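PDB 6GRH: microcin B17-processing protein McbB from Escherichia coli str. K-12 substr. MG1655, which is needed to process the inactive precursor of microcin B17, McbA, into the active peptide antibiotic. Local coordinates for residues Leu70-Lys73 and Asp74-Lys77; Gly76-Phe79 and Leu80-Gly84. All blocks are in the same frame, centred on the assembly; numbering follows the deposited sequence.

Both contacts are local and lie on or at the ends of one short helix, 73-82, in the N-terminal part of the chain, well away from the zinc site formed by Cys192, Cys195, Cys290 and Cys292. Coming from the N terminus, the chain leaves helix 59-68 through a Schellman turn at Leu70. Contact 1 then closes the first turn of helix 73-82, with Asp72 as its N-cap. Contact 2 takes over where contact 1 ends, sharing Gly76 and Lys77, and follows the helix to its C-terminal Schellman turn at Gly84, shortly before strand 86-88. The two overlap without crossing, their centres about 9 Å apart, and together set the helix against helices 41-52 and 59-68 and strand 34-38.

Contact 1. Residues Leu70-Lys73 and Asp74-Lys77; sequences LIDK and DKGK
Ile71, just before the N-cap of helix 73-82, lays its CG2 methyl 3.8 Å from Gly76 CA, where the glycine offers bare backbone to the branched side chain. Ile71 also packs on Met43 and Val46 of helix 41-52 and on Leu66 of helix 59-68. Asp72 is the N-cap itself. With CG anti to the backbone N (chi1 -180°), its carboxylate folds over the first turn, and OD1 accepts from Lys75 N at 2.9 Å through the lone pair directed away from OD2. The aliphatic part of Lys75 runs alongside the cap, its CG 3.4 Å from Asp72 OD1. Asp74 OD2 lies 4.2 Å from Asp72 OD1, two like charges that the N-terminal end of the helix probably helps to offset. The backbone of Asp72 adds a second bond, from Gly76 N to Asp72 O at 2.8 Å. Lys73 sends its bent chain back to a salt bridge with Asp67, while the extended chain of Lys77 reaches Asp63 and Glu59; both lysines thus tie the new helix to helix 59-68. Lys77 CB sits 3.3 Å from Lys73 O, the same oxygen that receives Lys77 N at 2.9 Å.

Contact 2. Residues Gly76-Phe79 and Leu80-Gly84; sequences GKEF and LITTG
Phe79 and Thr83 meet one helical turn apart, at the C-terminal end of helix 73-82, in a CH-pi contact. The Thr83 CG2 methyl stands over one face of the ring, 4.0 Å from the Phe79 centroid and displaced toward the rim, with the direction to it 19° off the ring normal. Leu80 touches the same ring from the next position, its CD2 lying 4.1 Å from Phe79 CD2. The methyl of Thr83 is held in place by its hydroxyl: with chi1 at 60°, OG1 lies between the backbone N and the carbonyl carbon and donates to Phe79 O at 2.7 Å. Thr83 N reaches that oxygen too, at 3.0 Å, from the opposite face of the carbonyl plane. Thr82 repeats the pattern one residue earlier, OG1 donating to Glu78 O at 2.7 Å and N approaching from the other face at 2.9 Å. Two successive carbonyls of the last turn are therefore each gripped by two donors of a single threonine. Further back, Leu80 N and Ile81 N bond to Gly76 O and Lys77 O as in any alpha-helix. Gly84, with positive phi, turns the chain out of the helical path in a Schellman motif, and Thr83 O is taken up by the hydroxyls of Thr31 and Ser34. Phe79 packs on Val36 and Ile38 of strand 34-38 and meets an aromatic ring of another protein chain edge-to-face, whereas Leu80 is buried among Leu47 and Leu50 of helix 41-52, Leu62 of helix 59-68 and Ile86 of strand 86-88.

Contact 1. Residues Leu70-Lys73 and Asp74-Lys77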
loop_
_atom_site.group_PDB
_atom_site.type_symbol
_atom_site.label_atom_id
_atom_site.label_comp_id
_atom_site.label_asym_id
_atom_site.label_seq_id
_atom_site.Cartn_x
_atom_site.Cartn_y
_atom_site.Cartn_z
ATOM N N LEU B 70 -37.121 -46.409 -2.033
ATOM C CA LEU B 70 -38.528 -46.030 -1.882
ATOM C C LEU B 70 -38.763 -44.646 -1.235
ATOM O O LEU B 70 -39.659 -44.473 -0.411
ATOM C CB LEU B 70 -39.261 -47.132 -1.121
ATOM C CG LEU B 70 -39.252 -48.521 -1.795
ATOM C CD1 LEU B 70 -39.827 -49.539 -0.824
ATOM C CD2 LEU B 70 -40.031 -48.511 -3.108
ATOM N N ILE B 71 -37.963 -43.672 -1.641
ATOM C CA ILE B 71 -38.041 -42.306 -1.125
ATOM C C ILE B 71 -38.620 -41.431 -2.229
ATOM O O ILE B 71 -38.193 -41.540 -3.379
ATOM C CB ILE B 71 -36.633 -41.813 -0.716
ATOM C CG1 ILE B 71 -36.127 -42.648 0.467
ATOM C CG2 ILE B 71 -36.610 -40.313 -0.376
ATOM C CD1 ILE B 71 -34.667 -42.376 0.810
ATOM N N ASP B 72 -39.581 -40.573 -1.889
ATOM C CA ASP B 72 -40.079 -39.569 -2.827
ATOM C C ASP B 72 -38.909 -38.725 -3.345
ATOM O O ASP B 72 -38.104 -38.208 -2.546
ATOM C CB ASP B 72 -41.134 -38.667 -2.162
ATOM C CG ASP B 72 -41.684 -37.603 -3.120
ATOM O OD1 ASP B 72 -41.194 -36.455 -3.113
ATOM O OD2 ASP B 72 -42.600 -37.929 -3.910
ATOM N N LYS B 73 -38.796 -38.591 -4.673
ATOM C CA LYS B 73 -37.639 -37.888 -5.265
ATOM C C LYS B 73 -37.506 -36.431 -4.825
ATOM O O LYS B 73 -36.414 -36.001 -4.443
ATOM C CB LYS B 73 -37.679 -37.925 -6.789
ATOM C CG LYS B 73 -37.410 -39.294 -7.383
ATOM C CD LYS B 73 -37.625 -39.248 -8.899
ATOM C CE LYS B 73 -38.317 -40.465 -9.472
ATOM N NZ LYS B 73 -39.618 -40.806 -8.835
ATOM N N ASP B 74 -38.605 -35.680 -4.904
ATOM C CA ASP B 74 -38.633 -34.268 -4.466
ATOM C C ASP B 74 -38.284 -34.094 -2.976
ATOM O O ASP B 74 -37.486 -33.225 -2.618
ATOM C CB ASP B 74 -40.011 -33.628 -4.738
ATOM C CG ASP B 74 -40.351 -33.575 -6.214
ATOM O OD1 ASP B 74 -39.529 -33.034 -6.971
ATOM O OD2 ASP B 74 -41.435 -34.073 -6.618
ATOM N N LYS B 75 -38.910 -34.899 -2.114
ATOM C CA LYS B 75 -38.649 -34.792 -0.666
ATOM C C LYS B 75 -37.219 -35.220 -0.336
ATOM O O LYS B 75 -36.556 -34.559 0.440
ATOM C CB LYS B 75 -39.645 -35.591 0.156
ATOM C CG LYS B 75 -41.073 -35.087 0.048
ATOM C CD LYS B 75 -42.023 -35.971 0.830
ATOM C CE LYS B 75 -43.459 -35.720 0.399
ATOM N NZ LYS B 75 -44.422 -36.493 1.206
ATOM N N GLY B 76 -36.753 -36.300 -0.957
ATOM C CA GLY B 76 -35.367 -36.751 -0.819
ATOM C C GLY B 76 -34.341 -35.726 -1.267
ATOM O O GLY B 76 -33.375 -35.463 -0.553
ATOM N N LYS B 77 -34.557 -35.131 -2.436
ATOM C CA LYS B 77 -33.660 -34.108 -2.958
ATOM C C LYS B 77 -33.597 -32.872 -2.070
ATOM O O LYS B 77 -32.512 -32.372 -1.796
ATOM C CB LYS B 77 -34.046 -33.691 -4.359
ATOM C CG LYS B 77 -33.501 -34.632 -5.412
ATOM C CD LYS B 77 -34.144 -34.309 -6.738
ATOM C CE LYS B 77 -33.870 -35.408 -7.733
ATOM N NZ LYS B 77 -34.907 -35.441 -8.800
#

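Contact 2. Residues Gly76-Phe79 and Leu80-Gly84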
loop_
_atom_site.group_PDB
_atom_site.type_symbol
_atom_site.label_atom_id
_atom_site.label_comp_id
_atom_site.label_asym_id
_atom_site.label_seq_id
_atom_site.Cartn_x
_atom_site.Cartn_y
_atom_site.Cartn_z
ATOM N N GLY B 76 -36.753 -36.300 -0.957
ATOM C CA GLY B 76 -35.367 -36.751 -0.819
ATOM C C GLY B 76 -34.341 -35.726 -1.267
ATOM O O GLY B 76 -33.375 -35.463 -0.553
ATOM N N LYS B 77 -34.557 -35.131 -2.436
ATOM C CA LYS B 77 -33.660 -34.108 -2.958
ATOM C C LYS B 77 -33.597 -32.872 -2.070
ATOM O O LYS B 77 -32.512 -32.372 -1.796
ATOM C CB LYS B 77 -34.046 -33.691 -4.359
ATOM C CG LYS B 77 -33.501 -34.632 -5.412
ATOM C CD LYS B 77 -34.144 -34.309 -6.738
ATOM C CE LYS B 77 -33.870 -35.408 -7.733
ATOM N NZ LYS B 77 -34.907 -35.441 -8.800
ATOM N N GLU B 78 -34.767 -32.417 -1.627
ATOM C CA GLU B 78 -34.877 -31.282 -0.702
ATOM C C GLU B 78 -34.093 -31.518 0.602
ATOM O O GLU B 78 -33.428 -30.612 1.122
ATOM C CB GLU B 78 -36.354 -31.009 -0.378
ATOM C CG GLU B 78 -36.587 -29.667 0.288
ATOM C CD GLU B 78 -38.051 -29.425 0.635
ATOM O OE1 GLU B 78 -38.919 -30.324 0.434
ATOM O OE2 GLU B 78 -38.333 -28.306 1.119
ATOM N N PHE B 79 -34.185 -32.734 1.123
ATOM C CA PHE B 79 -33.420 -33.127 2.311
ATOM C C PHE B 79 -31.912 -33.060 2.032
ATOM O O PHE B 79 -31.157 -32.477 2.808
ATOM C CB PHE B 79 -33.827 -34.535 2.773
ATOM C CG PHE B 79 -32.974 -35.079 3.878
ATOM C CD1 PHE B 79 -33.242 -34.753 5.199
ATOM C CD2 PHE B 79 -31.870 -35.854 3.604
ATOM C CE1 PHE B 79 -32.467 -35.240 6.226
ATOM C CE2 PHE B 79 -31.075 -36.333 4.638
ATOM C CZ PHE B 79 -31.390 -36.037 5.944
ATOM N N LEU B 80 -31.496 -33.651 0.913
ATOM C CA LEU B 80 -30.084 -33.718 0.565
ATOM C C LEU B 80 -29.496 -32.334 0.315
ATOM O O LEU B 80 -28.355 -32.094 0.661
ATOM C CB LEU B 80 -29.878 -34.624 -0.659
ATOM C CG LEU B 80 -30.215 -36.112 -0.433
ATOM C CD1 LEU B 80 -30.243 -36.885 -1.743
ATOM C CD2 LEU B 80 -29.258 -36.765 0.540
ATOM N N ILE B 81 -30.284 -31.434 -0.283
ATOM C CA ILE B 81 -29.844 -30.083 -0.573
ATOM C C ILE B 81 -29.781 -29.249 0.719
ATOM O O ILE B 81 -28.783 -28.553 0.959
ATOM C CB ILE B 81 -30.758 -29.361 -1.590
ATOM C CG1 ILE B 81 -30.542 -29.957 -2.990
ATOM C CG2 ILE B 81 -30.480 -27.850 -1.625
ATOM C CD1 ILE B 81 -31.653 -29.635 -3.969
ATOM N N THR B 82 -30.851 -29.296 1.506
ATOM C CA THR B 82 -30.957 -28.430 2.687
ATOM C C THR B 82 -29.943 -28.810 3.751
ATOM O O THR B 82 -29.408 -27.923 4.392
ATOM C CB THR B 82 -32.373 -28.390 3.287
ATOM O OG1 THR B 82 -32.826 -29.723 3.560
ATOM C CG2 THR B 82 -33.334 -27.712 2.345
ATOM N N THR B 83 -29.634 -30.103 3.890
ATOM C CA THR B 83 -28.647 -30.566 4.871
ATOM C C THR B 83 -27.190 -30.398 4.467
ATOM O O THR B 83 -26.332 -30.570 5.325
ATOM C CB THR B 83 -28.883 -32.042 5.279
ATOM O OG1 THR B 83 -28.794 -32.909 4.117
ATOM C CG2 THR B 83 -30.223 -32.202 5.970
ATOM N N GLY B 84 -26.903 -30.086 3.193
ATOM C CA GLY B 84 -25.538 -29.873 2.694
ATOM C C GLY B 84 -24.831 -31.106 2.133
ATOM O O GLY B 84 -23.602 -31.174 2.139
#